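Local coordinates for protein LbaCas13a H328A (C2c2) (Lachnospiraceae bacterium NK4A179, PDB 5WLH) that binds pre-crRNA and, as a CRISPR-Cas13a nuclease, probably cleaves RNA at adenines once its guide pairs with a target, at residues A[1058-1063]-A[1103-1108]; A[1069-1074]-A[1090-1095]; A[1097-1102]-A[1356-1361]. All blocks are in the same frame, centred on the assembly; numbering follows the deposited sequence.

Contact 1 of 3, residues A[1058-1063]-A[1103-1108]. With nucleotides of chain B.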
# COMPACT_ATOMS: atom_id res chain seq x y z
N ASP A 1058 -30.29 -1.17 5.70
CA ASP A 1058 -31.69 -1.38 6.04
C ASP A 1058 -31.90 -2.85 6.37
O ASP A 1058 -31.33 -3.73 5.72
CB ASP A 1058 -32.61 -0.98 4.89
CG ASP A 1058 -32.44 0.47 4.49
OD1 ASP A 1058 -32.26 1.32 5.39
OD2 ASP A 1058 -32.48 0.76 3.27
N ARG A 1059 -32.74 -3.11 7.36
CA ARG A 1059 -33.06 -4.48 7.72
C ARG A 1059 -33.66 -5.23 6.54
O ARG A 1059 -34.36 -4.65 5.71
CB ARG A 1059 -34.03 -4.51 8.90
CG ARG A 1059 -33.46 -3.92 10.17
CD ARG A 1059 -34.29 -4.30 11.36
NE ARG A 1059 -35.56 -3.59 11.38
CZ ARG A 1059 -36.52 -3.81 12.27
NH1 ARG A 1059 -36.36 -4.72 13.22
NH2 ARG A 1059 -37.65 -3.12 12.21
N VAL A 1060 -33.35 -6.52 6.46
CA VAL A 1060 -34.03 -7.38 5.50
C VAL A 1060 -35.53 -7.33 5.77
O VAL A 1060 -35.98 -7.34 6.92
CB VAL A 1060 -33.48 -8.82 5.59
CG1 VAL A 1060 -34.15 -9.72 4.55
CG2 VAL A 1060 -31.96 -8.82 5.42
N SER A 1061 -36.30 -7.26 4.69
CA SER A 1061 -37.74 -7.08 4.76
C SER A 1061 -38.45 -8.29 4.15
O SER A 1061 -37.85 -9.12 3.47
CB SER A 1061 -38.16 -5.82 4.00
OG SER A 1061 -37.90 -5.99 2.62
N ARG A 1062 -39.76 -8.35 4.40
CA ARG A 1062 -40.59 -9.35 3.73
C ARG A 1062 -40.45 -9.24 2.21
O ARG A 1062 -40.24 -10.24 1.52
CB ARG A 1062 -42.05 -9.19 4.16
CG ARG A 1062 -43.00 -10.16 3.47
CD ARG A 1062 -44.40 -10.07 4.06
NE ARG A 1062 -44.52 -10.75 5.35
CZ ARG A 1062 -44.65 -12.07 5.49
NH1 ARG A 1062 -44.65 -12.87 4.43
NH2 ARG A 1062 -44.75 -12.60 6.71
N SER A 1063 -40.52 -8.01 1.68
CA SER A 1063 -40.47 -7.85 0.23
C SER A 1063 -39.13 -8.29 -0.34
O SER A 1063 -39.07 -8.75 -1.49
CB SER A 1063 -40.77 -6.39 -0.15
OG SER A 1063 -39.77 -5.51 0.32
N VAL A 1103 -30.68 -11.71 1.92
CA VAL A 1103 -31.43 -12.48 2.91
C VAL A 1103 -30.51 -13.33 3.77
O VAL A 1103 -30.85 -13.66 4.91
CB VAL A 1103 -32.51 -13.34 2.22
CG1 VAL A 1103 -33.40 -12.46 1.37
CG2 VAL A 1103 -31.89 -14.44 1.39
N GLU A 1104 -29.33 -13.69 3.27
CA GLU A 1104 -28.36 -14.47 4.03
C GLU A 1104 -27.47 -13.61 4.91
O GLU A 1104 -26.63 -14.15 5.63
CB GLU A 1104 -27.48 -15.30 3.09
CG GLU A 1104 -28.19 -16.45 2.38
CD GLU A 1104 -28.67 -17.53 3.34
OE1 GLU A 1104 -27.97 -17.84 4.33
OE2 GLU A 1104 -29.77 -18.08 3.09
N PHE A 1105 -27.64 -12.28 4.86
CA PHE A 1105 -26.81 -11.32 5.59
C PHE A 1105 -25.37 -11.31 5.10
O PHE A 1105 -24.47 -10.89 5.82
CB PHE A 1105 -26.83 -11.58 7.10
CG PHE A 1105 -28.21 -11.72 7.66
CD1 PHE A 1105 -29.03 -10.62 7.78
CD2 PHE A 1105 -28.68 -12.96 8.07
CE1 PHE A 1105 -30.31 -10.75 8.30
CE2 PHE A 1105 -29.96 -13.09 8.58
CZ PHE A 1105 -30.77 -11.99 8.70
N ARG A 1106 -25.14 -11.77 3.87
CA ARG A 1106 -23.79 -11.73 3.31
C ARG A 1106 -23.38 -10.31 2.97
O ARG A 1106 -22.20 -9.97 3.05
CB ARG A 1106 -23.70 -12.62 2.07
CG ARG A 1106 -23.82 -14.10 2.38
CD ARG A 1106 -23.76 -14.96 1.12
NE ARG A 1106 -23.87 -16.38 1.45
CZ ARG A 1106 -24.03 -17.36 0.56
NH1 ARG A 1106 -24.10 -17.09 -0.74
NH2 ARG A 1106 -24.13 -18.61 0.98
N ASP A 1107 -24.34 -9.47 2.55
CA ASP A 1107 -24.00 -8.08 2.30
C ASP A 1107 -23.51 -7.41 3.57
O ASP A 1107 -22.60 -6.57 3.53
CB ASP A 1107 -25.21 -7.33 1.72
CG ASP A 1107 -26.41 -7.31 2.67
OD1 ASP A 1107 -26.58 -8.24 3.49
OD2 ASP A 1107 -27.21 -6.34 2.57
N LEU A 1108 -24.08 -7.79 4.71
CA LEU A 1108 -23.60 -7.31 6.01
C LEU A 1108 -22.12 -7.61 6.20
O LEU A 1108 -21.35 -6.75 6.64
CB LEU A 1108 -24.40 -7.97 7.13
CG LEU A 1108 -25.71 -7.37 7.64
CD1 LEU A 1108 -26.10 -8.12 8.91
CD2 LEU A 1108 -25.56 -5.88 7.91
P G B 39 -20.70 -16.90 -6.10
OP1 G B 39 -20.19 -16.56 -7.45
OP2 G B 39 -19.90 -17.76 -5.19
O5' G B 39 -21.05 -15.57 -5.28
C5' G B 39 -21.85 -14.53 -5.84
C4' G B 39 -21.33 -13.16 -5.46
O4' G B 39 -21.60 -12.90 -4.05
C3' G B 39 -19.83 -12.97 -5.65
O3' G B 39 -19.57 -11.59 -5.94
C2' G B 39 -19.30 -13.24 -4.25
O2' G B 39 -18.01 -12.75 -3.97
C1' G B 39 -20.37 -12.55 -3.42
N9 G B 39 -20.38 -12.92 -2.00
C8 G B 39 -20.36 -12.05 -0.93
N7 G B 39 -20.34 -12.67 0.22
C5 G B 39 -20.35 -14.02 -0.11
C6 G B 39 -20.33 -15.18 0.71
O6 G B 39 -20.32 -15.27 1.95
N1 G B 39 -20.34 -16.34 -0.06
C2 G B 39 -20.35 -16.40 -1.43
N2 G B 39 -20.37 -17.62 -1.98
N3 G B 39 -20.37 -15.33 -2.19
C4 G B 39 -20.36 -14.19 -1.48
P A B 38 -24.16 -20.79 -2.01
OP1 A B 38 -24.78 -19.98 -0.93
OP2 A B 38 -25.07 -21.58 -2.89
O5' A B 38 -23.32 -19.88 -3.00
C5' A B 38 -22.49 -20.47 -4.00
C4' A B 38 -22.60 -19.73 -5.31
O4' A B 38 -23.76 -20.21 -6.05
C3' A B 38 -22.76 -18.22 -5.20
O3' A B 38 -22.11 -17.61 -6.31
C2' A B 38 -24.26 -18.02 -5.37
O2' A B 38 -24.62 -16.75 -5.85
C1' A B 38 -24.58 -19.11 -6.39
N9 A B 38 -25.98 -19.54 -6.38
C8 A B 38 -26.73 -20.06 -5.36
N7 A B 38 -27.96 -20.34 -5.70
C5 A B 38 -28.02 -19.99 -7.04
C6 A B 38 -29.06 -20.04 -7.99
N6 A B 38 -30.28 -20.49 -7.72
N1 A B 38 -28.79 -19.61 -9.24
C2 A B 38 -27.56 -19.16 -9.52
N3 A B 38 -26.51 -19.05 -8.71
C4 A B 38 -26.81 -19.50 -7.48
P U B 37 -19.14 -19.10 0.70
OP1 U B 37 -18.18 -18.12 0.11
OP2 U B 37 -20.59 -18.77 0.88
O5' U B 37 -19.05 -20.38 -0.23
C5' U B 37 -19.59 -21.62 0.16
C4' U B 37 -20.77 -22.10 -0.67
O4' U B 37 -21.00 -23.44 -0.21
C3' U B 37 -22.08 -21.38 -0.40
O3' U B 37 -23.05 -21.79 -1.38
C2' U B 37 -22.45 -21.97 0.94
O2' U B 37 -23.80 -21.81 1.34
C1' U B 37 -22.07 -23.44 0.73
N1 U B 37 -21.55 -24.09 1.94
C2 U B 37 -22.14 -25.27 2.35
O2 U B 37 -23.06 -25.78 1.74
N3 U B 37 -21.58 -25.81 3.49
C4 U B 37 -20.54 -25.28 4.23
O4 U B 37 -20.14 -25.87 5.24
C5 U B 37 -19.98 -24.07 3.73
C6 U B 37 -20.50 -23.53 2.64
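The Phe1105 ring takes Val1060 at a slant, CG2 lying 3.8 Å from CE1, while the carbonyl oxygen of Val1103 sits over one ring face, displaced toward its rim. With CG1 of Val1060 anti to the backbone N (chi1 -178°), the two methyls divide the work: CG2 serves the ring, and CG1 comes 4.3 Å from Val1103 CG1. The other flat group, the Arg1106 guanidinium, faces the RNA. G39 N1 and U37 OP2 of chain B lie over one face, and the A38 phosphorus and U37 O2' lie at its edge, in plane. Arg1106 NH1 gives A38 OP1 a weak bond of 3.0 Å; NH2 reaches the same oxygen at a doubtfully short distance. The extended Arg1106 chain passes the G39 base, its CD 3.5 Å from C6 of G39. Shortened to an alanine, this residue would probably leave the A38 phosphate without its positive mate and the G39 base without its aliphatic neighbour. Phe1105, at positive phi, closes helix 1087-1103 in a Schellman motif and is N-cap of helix 1106-1145. The chemistry is therefore divided: purely apolar contact joins the two segments at this turn, whereas charge is directed to the crRNA backbone.

Contact 2 of 3, residues A[1069-1074]-A[1090-1095]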
# COMPACT_ATOMS: atom_id res chain seq x y z
N TYR A 1069 -37.45 -15.20 -3.39
CA TYR A 1069 -38.15 -16.40 -3.85
C TYR A 1069 -38.60 -16.26 -5.30
O TYR A 1069 -38.51 -17.22 -6.07
CB TYR A 1069 -39.34 -16.69 -2.94
CG TYR A 1069 -38.91 -17.33 -1.64
CD1 TYR A 1069 -38.14 -18.48 -1.64
CD2 TYR A 1069 -39.27 -16.78 -0.43
CE1 TYR A 1069 -37.75 -19.07 -0.46
CE2 TYR A 1069 -38.88 -17.36 0.76
CZ TYR A 1069 -38.12 -18.50 0.74
OH TYR A 1069 -37.73 -19.07 1.92
N LYS A 1070 -39.06 -15.07 -5.69
CA LYS A 1070 -39.50 -14.86 -7.07
C LYS A 1070 -38.36 -15.05 -8.06
O LYS A 1070 -38.53 -15.68 -9.11
CB LYS A 1070 -40.11 -13.47 -7.24
CG LYS A 1070 -41.50 -13.30 -6.62
CD LYS A 1070 -42.11 -11.96 -7.02
CE LYS A 1070 -43.46 -11.71 -6.37
NZ LYS A 1070 -44.58 -12.46 -7.03
N LEU A 1071 -37.17 -14.52 -7.74
CA LEU A 1071 -36.03 -14.70 -8.61
C LEU A 1071 -35.48 -16.12 -8.53
O LEU A 1071 -34.93 -16.63 -9.51
CB LEU A 1071 -34.93 -13.69 -8.27
CG LEU A 1071 -35.21 -12.27 -8.75
CD1 LEU A 1071 -34.43 -11.26 -7.91
CD2 LEU A 1071 -34.85 -12.13 -10.21
N LYS A 1072 -35.60 -16.75 -7.35
CA LYS A 1072 -35.29 -18.17 -7.23
C LYS A 1072 -36.07 -18.97 -8.27
O LYS A 1072 -35.49 -19.72 -9.06
CB LYS A 1072 -35.60 -18.64 -5.80
CG LYS A 1072 -35.07 -20.04 -5.36
CD LYS A 1072 -35.60 -21.23 -6.19
CE LYS A 1072 -37.12 -21.40 -6.11
NZ LYS A 1072 -37.58 -22.63 -6.82
N LYS A 1073 -37.40 -18.81 -8.27
CA LYS A 1073 -38.25 -19.51 -9.23
C LYS A 1073 -37.82 -19.23 -10.66
O LYS A 1073 -37.58 -20.15 -11.45
CB LYS A 1073 -39.72 -19.09 -9.04
CG LYS A 1073 -40.61 -20.14 -8.36
CD LYS A 1073 -42.06 -19.68 -8.26
CE LYS A 1073 -42.22 -18.56 -7.23
NZ LYS A 1073 -41.96 -18.99 -5.83
N GLU A 1074 -37.68 -17.94 -11.01
CA GLU A 1074 -37.42 -17.55 -12.39
C GLU A 1074 -36.06 -18.04 -12.90
O GLU A 1074 -35.85 -18.09 -14.11
CB GLU A 1074 -37.51 -16.03 -12.53
CG GLU A 1074 -37.75 -15.55 -13.96
CD GLU A 1074 -39.21 -15.65 -14.38
OE1 GLU A 1074 -39.60 -14.94 -15.34
OE2 GLU A 1074 -39.97 -16.42 -13.76
N GLN A 1090 -28.82 -13.91 -17.76
CA GLN A 1090 -27.67 -13.48 -16.98
C GLN A 1090 -28.06 -12.41 -15.97
O GLN A 1090 -27.72 -12.52 -14.78
CB GLN A 1090 -26.58 -12.96 -17.93
CG GLN A 1090 -25.32 -12.50 -17.22
CD GLN A 1090 -24.63 -13.60 -16.43
OE1 GLN A 1090 -23.72 -14.25 -16.94
NE2 GLN A 1090 -25.05 -13.80 -15.18
N LYS A 1091 -28.78 -11.37 -16.41
CA LYS A 1091 -29.18 -10.30 -15.51
C LYS A 1091 -30.07 -10.80 -14.39
O LYS A 1091 -30.01 -10.28 -13.27
CB LYS A 1091 -29.90 -9.20 -16.30
CG LYS A 1091 -29.08 -8.53 -17.38
CD LYS A 1091 -29.89 -7.46 -18.10
CE LYS A 1091 -29.75 -7.58 -19.62
NZ LYS A 1091 -29.21 -6.34 -20.25
N ASN A 1092 -30.91 -11.81 -14.65
CA ASN A 1092 -31.75 -12.34 -13.59
C ASN A 1092 -30.94 -13.17 -12.60
O ASN A 1092 -31.22 -13.18 -11.40
CB ASN A 1092 -32.89 -13.17 -14.18
CG ASN A 1092 -34.15 -12.35 -14.38
OD1 ASN A 1092 -34.34 -11.32 -13.74
ND2 ASN A 1092 -35.01 -12.81 -15.28
N ILE A 1093 -29.94 -13.90 -13.10
CA ILE A 1093 -29.06 -14.64 -12.22
C ILE A 1093 -28.34 -13.67 -11.28
O ILE A 1093 -28.26 -13.90 -10.07
CB ILE A 1093 -28.07 -15.49 -13.03
CG1 ILE A 1093 -28.79 -16.70 -13.62
CG2 ILE A 1093 -26.89 -15.94 -12.18
CD1 ILE A 1093 -29.14 -17.75 -12.58
N LYS A 1094 -27.82 -12.57 -11.84
CA LYS A 1094 -27.14 -11.57 -11.02
C LYS A 1094 -28.09 -10.99 -9.98
O LYS A 1094 -27.70 -10.83 -8.81
CB LYS A 1094 -26.59 -10.45 -11.91
CG LYS A 1094 -25.76 -9.40 -11.16
CD LYS A 1094 -24.43 -9.99 -10.71
CE LYS A 1094 -23.46 -8.90 -10.25
NZ LYS A 1094 -23.91 -8.22 -9.01
N LYS A 1095 -29.33 -10.70 -10.37
CA LYS A 1095 -30.30 -10.19 -9.41
C LYS A 1095 -30.59 -11.20 -8.31
O LYS A 1095 -30.71 -10.84 -7.14
CB LYS A 1095 -31.60 -9.80 -10.13
CG LYS A 1095 -31.52 -8.50 -10.91
CD LYS A 1095 -32.87 -8.17 -11.54
CE LYS A 1095 -32.82 -6.86 -12.33
NZ LYS A 1095 -34.18 -6.26 -12.51
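Leu1071 pushes its two methyls against one turn of the facing helix, CD2 toward Asn1092 and CD1 toward Lys1095. The leucine and asparagine side chains cross at about a right angle, with Leu1071 CD2 3.7 Å from Asn1092 OD1. CD1 of Leu1071 rests on the backbone as much as on a side chain: it is 3.8 Å from Lys1095 O and 3.9 Å from Lys1095 CB. Beyond that CB the lysine chain runs out extended and carries its amine off from the leucine, leaving its aliphatic root as the packing surface. Nearly one turn on from the leucine, Glu1074 CG lies 4.1 Å from Asn1092 ND2. CG of Glu1074 is anti to the backbone N (chi1 -159°) and the chain then bends; its carboxylate plane stands 80° from the amide plane. The axes of 1069-1074 and 1090-1095 approach to 9.4 Å, with their directions 142° apart, roughly antiparallel, as in the two arms of a helical hairpin. Phe1096 and Met1099 also touch Leu1071, while Ile1093 and Lys1094 pack on the RNA. No hydrogen bond crosses between the segments, so the pairing depends on van der Waals contact around one leucine, and the asparagine amide lies against carbon at both its polar atoms, OD1 by a leucine methyl and ND2 by Glu1074 CG.

Contact 3 of 3, residues A[1097-1102]-A[1356-1361]. With nucleotides of chain B.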
# COMPACT_ATOMS: atom_id res chain seq x y z
N GLN A 1097 -28.53 -13.60 -7.23
CA GLN A 1097 -27.33 -13.62 -6.39
C GLN A 1097 -27.33 -12.44 -5.43
O GLN A 1097 -27.03 -12.59 -4.24
CB GLN A 1097 -26.09 -13.61 -7.28
CG GLN A 1097 -25.95 -14.87 -8.12
CD GLN A 1097 -24.68 -14.89 -8.95
OE1 GLN A 1097 -24.34 -13.92 -9.63
NE2 GLN A 1097 -23.96 -16.01 -8.89
N GLU A 1098 -27.70 -11.25 -5.93
CA GLU A 1098 -27.75 -10.08 -5.06
C GLU A 1098 -28.78 -10.25 -3.95
O GLU A 1098 -28.53 -9.87 -2.80
CB GLU A 1098 -28.04 -8.82 -5.87
CG GLU A 1098 -26.89 -8.40 -6.77
CD GLU A 1098 -27.31 -7.38 -7.83
OE1 GLU A 1098 -28.52 -7.18 -8.04
OE2 GLU A 1098 -26.41 -6.77 -8.46
N MET A 1099 -29.95 -10.83 -4.26
CA MET A 1099 -30.97 -11.00 -3.24
C MET A 1099 -30.59 -12.09 -2.25
O MET A 1099 -30.89 -11.99 -1.05
CB MET A 1099 -32.33 -11.32 -3.87
CG MET A 1099 -32.93 -10.18 -4.67
SD MET A 1099 -32.96 -8.59 -3.81
CE MET A 1099 -33.70 -9.01 -2.23
N LYS A 1100 -29.95 -13.16 -2.73
CA LYS A 1100 -29.47 -14.18 -1.81
C LYS A 1100 -28.48 -13.57 -0.82
O LYS A 1100 -28.55 -13.84 0.39
CB LYS A 1100 -28.83 -15.33 -2.58
CG LYS A 1100 -28.50 -16.56 -1.73
CD LYS A 1100 -27.95 -17.68 -2.60
CE LYS A 1100 -27.68 -18.93 -1.78
NZ LYS A 1100 -28.54 -18.98 -0.57
N ASN A 1101 -27.59 -12.71 -1.31
CA ASN A 1101 -26.63 -12.05 -0.43
C ASN A 1101 -27.33 -11.21 0.63
O ASN A 1101 -26.84 -11.09 1.76
CB ASN A 1101 -25.67 -11.20 -1.26
CG ASN A 1101 -24.60 -12.03 -1.94
OD1 ASN A 1101 -24.34 -13.16 -1.53
ND2 ASN A 1101 -23.97 -11.49 -2.97
N ILE A 1102 -28.50 -10.66 0.31
CA ILE A 1102 -29.22 -9.85 1.29
C ILE A 1102 -29.87 -10.73 2.35
O ILE A 1102 -29.68 -10.53 3.56
CB ILE A 1102 -30.25 -8.96 0.58
CG1 ILE A 1102 -29.53 -7.83 -0.15
CG2 ILE A 1102 -31.27 -8.41 1.56
CD1 ILE A 1102 -30.37 -7.14 -1.20
N ASP A 1356 -25.49 -3.13 -7.30
CA ASP A 1356 -26.74 -2.47 -7.61
C ASP A 1356 -26.88 -1.19 -6.78
O ASP A 1356 -26.04 -0.88 -5.92
CB ASP A 1356 -27.92 -3.43 -7.37
CG ASP A 1356 -27.90 -4.08 -5.99
OD1 ASP A 1356 -27.49 -3.43 -5.01
OD2 ASP A 1356 -28.31 -5.26 -5.89
N LYS A 1357 -27.96 -0.44 -7.03
CA LYS A 1357 -28.13 0.83 -6.35
C LYS A 1357 -28.23 0.65 -4.84
O LYS A 1357 -27.73 1.48 -4.07
CB LYS A 1357 -29.38 1.56 -6.87
CG LYS A 1357 -29.65 2.89 -6.16
CD LYS A 1357 -30.81 3.69 -6.80
CE LYS A 1357 -30.97 5.03 -6.08
NZ LYS A 1357 -32.09 5.87 -6.62
N ARG A 1358 -28.86 -0.43 -4.39
CA ARG A 1358 -29.01 -0.65 -2.95
C ARG A 1358 -27.66 -0.85 -2.28
O ARG A 1358 -27.40 -0.31 -1.19
CB ARG A 1358 -29.93 -1.85 -2.72
CG ARG A 1358 -30.00 -2.34 -1.29
CD ARG A 1358 -31.01 -3.45 -1.25
NE ARG A 1358 -31.29 -3.93 0.09
CZ ARG A 1358 -32.37 -4.63 0.41
NH1 ARG A 1358 -33.26 -4.91 -0.54
NH2 ARG A 1358 -32.56 -5.05 1.65
N TYR A 1359 -26.78 -1.63 -2.91
CA TYR A 1359 -25.43 -1.80 -2.39
C TYR A 1359 -24.70 -0.47 -2.35
O TYR A 1359 -24.10 -0.10 -1.33
CB TYR A 1359 -24.68 -2.81 -3.26
CG TYR A 1359 -23.29 -3.16 -2.80
CD1 TYR A 1359 -22.20 -2.33 -3.07
CD2 TYR A 1359 -23.05 -4.34 -2.10
CE1 TYR A 1359 -20.91 -2.67 -2.65
CE2 TYR A 1359 -21.78 -4.68 -1.69
CZ TYR A 1359 -20.72 -3.85 -1.95
OH TYR A 1359 -19.46 -4.21 -1.52
N LEU A 1360 -24.74 0.27 -3.46
CA LEU A 1360 -24.05 1.56 -3.53
C LEU A 1360 -24.56 2.53 -2.48
O LEU A 1360 -23.79 3.36 -1.97
CB LEU A 1360 -24.19 2.14 -4.93
CG LEU A 1360 -23.57 1.33 -6.06
CD1 LEU A 1360 -23.86 1.96 -7.40
CD2 LEU A 1360 -22.06 1.15 -5.85
N GLN A 1361 -25.86 2.46 -2.16
CA GLN A 1361 -26.39 3.31 -1.10
C GLN A 1361 -25.71 3.02 0.23
O GLN A 1361 -25.40 3.94 0.99
CB GLN A 1361 -27.90 3.11 -0.96
CG GLN A 1361 -28.72 3.99 -1.88
CD GLN A 1361 -30.17 3.55 -1.94
OE1 GLN A 1361 -30.93 3.99 -2.81
NE2 GLN A 1361 -30.56 2.68 -1.03
P A B 38 -24.16 -20.79 -2.01
OP1 A B 38 -24.78 -19.98 -0.93
OP2 A B 38 -25.07 -21.58 -2.89
O5' A B 38 -23.32 -19.88 -3.00
C5' A B 38 -22.49 -20.47 -4.00
C4' A B 38 -22.60 -19.73 -5.31
O4' A B 38 -23.76 -20.21 -6.05
C3' A B 38 -22.76 -18.22 -5.20
O3' A B 38 -22.11 -17.61 -6.31
C2' A B 38 -24.26 -18.02 -5.37
O2' A B 38 -24.62 -16.75 -5.85
C1' A B 38 -24.58 -19.11 -6.39
N9 A B 38 -25.98 -19.54 -6.38
C8 A B 38 -26.73 -20.06 -5.36
N7 A B 38 -27.96 -20.34 -5.70
C5 A B 38 -28.02 -19.99 -7.04
C6 A B 38 -29.06 -20.04 -7.99
N6 A B 38 -30.28 -20.49 -7.72
N1 A B 38 -28.79 -19.61 -9.24
C2 A B 38 -27.56 -19.16 -9.52
N3 A B 38 -26.51 -19.05 -8.71
C4 A B 38 -26.81 -19.50 -7.48
P G B 39 -20.70 -16.90 -6.10
OP1 G B 39 -20.19 -16.56 -7.45
OP2 G B 39 -19.90 -17.76 -5.19
O5' G B 39 -21.05 -15.57 -5.28
C5' G B 39 -21.85 -14.53 -5.84
C4' G B 39 -21.33 -13.16 -5.46
O4' G B 39 -21.60 -12.90 -4.05
C3' G B 39 -19.83 -12.97 -5.65
O3' G B 39 -19.57 -11.59 -5.94
C2' G B 39 -19.30 -13.24 -4.25
O2' G B 39 -18.01 -12.75 -3.97
C1' G B 39 -20.37 -12.55 -3.42
N9 G B 39 -20.38 -12.92 -2.00
C8 G B 39 -20.36 -12.05 -0.93
N7 G B 39 -20.34 -12.67 0.22
C5 G B 39 -20.35 -14.02 -0.11
C6 G B 39 -20.33 -15.18 0.71
O6 G B 39 -20.32 -15.27 1.95
N1 G B 39 -20.34 -16.34 -0.06
C2 G B 39 -20.35 -16.40 -1.43
N2 G B 39 -20.37 -17.62 -1.98
N3 G B 39 -20.37 -15.33 -2.19
C4 G B 39 -20.36 -14.19 -1.48
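Glu1098 and Asp1356 approach from opposite directions and bring two carboxylate oxygens, Glu1098 OE1 and Asp1356 OD2, to 2.9 Å. Both are acceptors, so this is a close pairing of like charges; Lys1094, salt-bridged to Glu1098 OE2, probably eases the repulsion, which may also raise the proton affinity of one acid. Asp1356 CG stands between the backbone N and the carbonyl carbon (chi1 52°), which turns OD1 back to accept from Tyr1359 N at 2.9 Å, nearly straight and almost along the C-O axis. This is the N-cap of helix 1357-1368, the helix that follows edge strand 1349-1353 of the antiparallel sheet. In the first turn, CG of Arg1358 lies opposite the amide nitrogen (chi1 171°) and the chain stays extended to NE, which carries the guanidinium out to Ile1102: CD1 lies over one face, 3.6 Å from Arg1358 NE, and Ile1102 CG2 is 3.6 Å from Arg1358 NH2. Met1099 CE approaches the same group obliquely, and Asp1064 forms a salt bridge with NH1. On the RNA side of helix 1087-1103, Asn1101 ND2 donates to G39 O4' of chain B at 3.0 Å and 168°, while Gln1097 NE2 makes a weak 3.2 Å bond to A38 O2'.

Overall arrangement
Three successive helices, 1062-1075, 1087-1103 and 1106-1145, tie the contacts together, and the chain returns much later with helix 1357-1368 to complete contact 3. Contacts 1 and 3 have centres about 9 Å apart and touch: Asp1107 N lies 3.1 Å from Asn1101 O, a probable hydrogen bond, and Val1060 CG2 is 3.4 Å from Ile1102 O. Contact 2 sits about 13 Å, centre to centre, from contact 3, which it meets where Leu1071 CD1 packs 3.7 Å from Met1099 CG. Contacts 1 and 2, with centres about 16 Å apart, do not touch. Nucleotides A38 and G39 of chain B are shared by contacts 1 and 3, while contact 2 comes within about 4 Å of the RNA by nearest atoms.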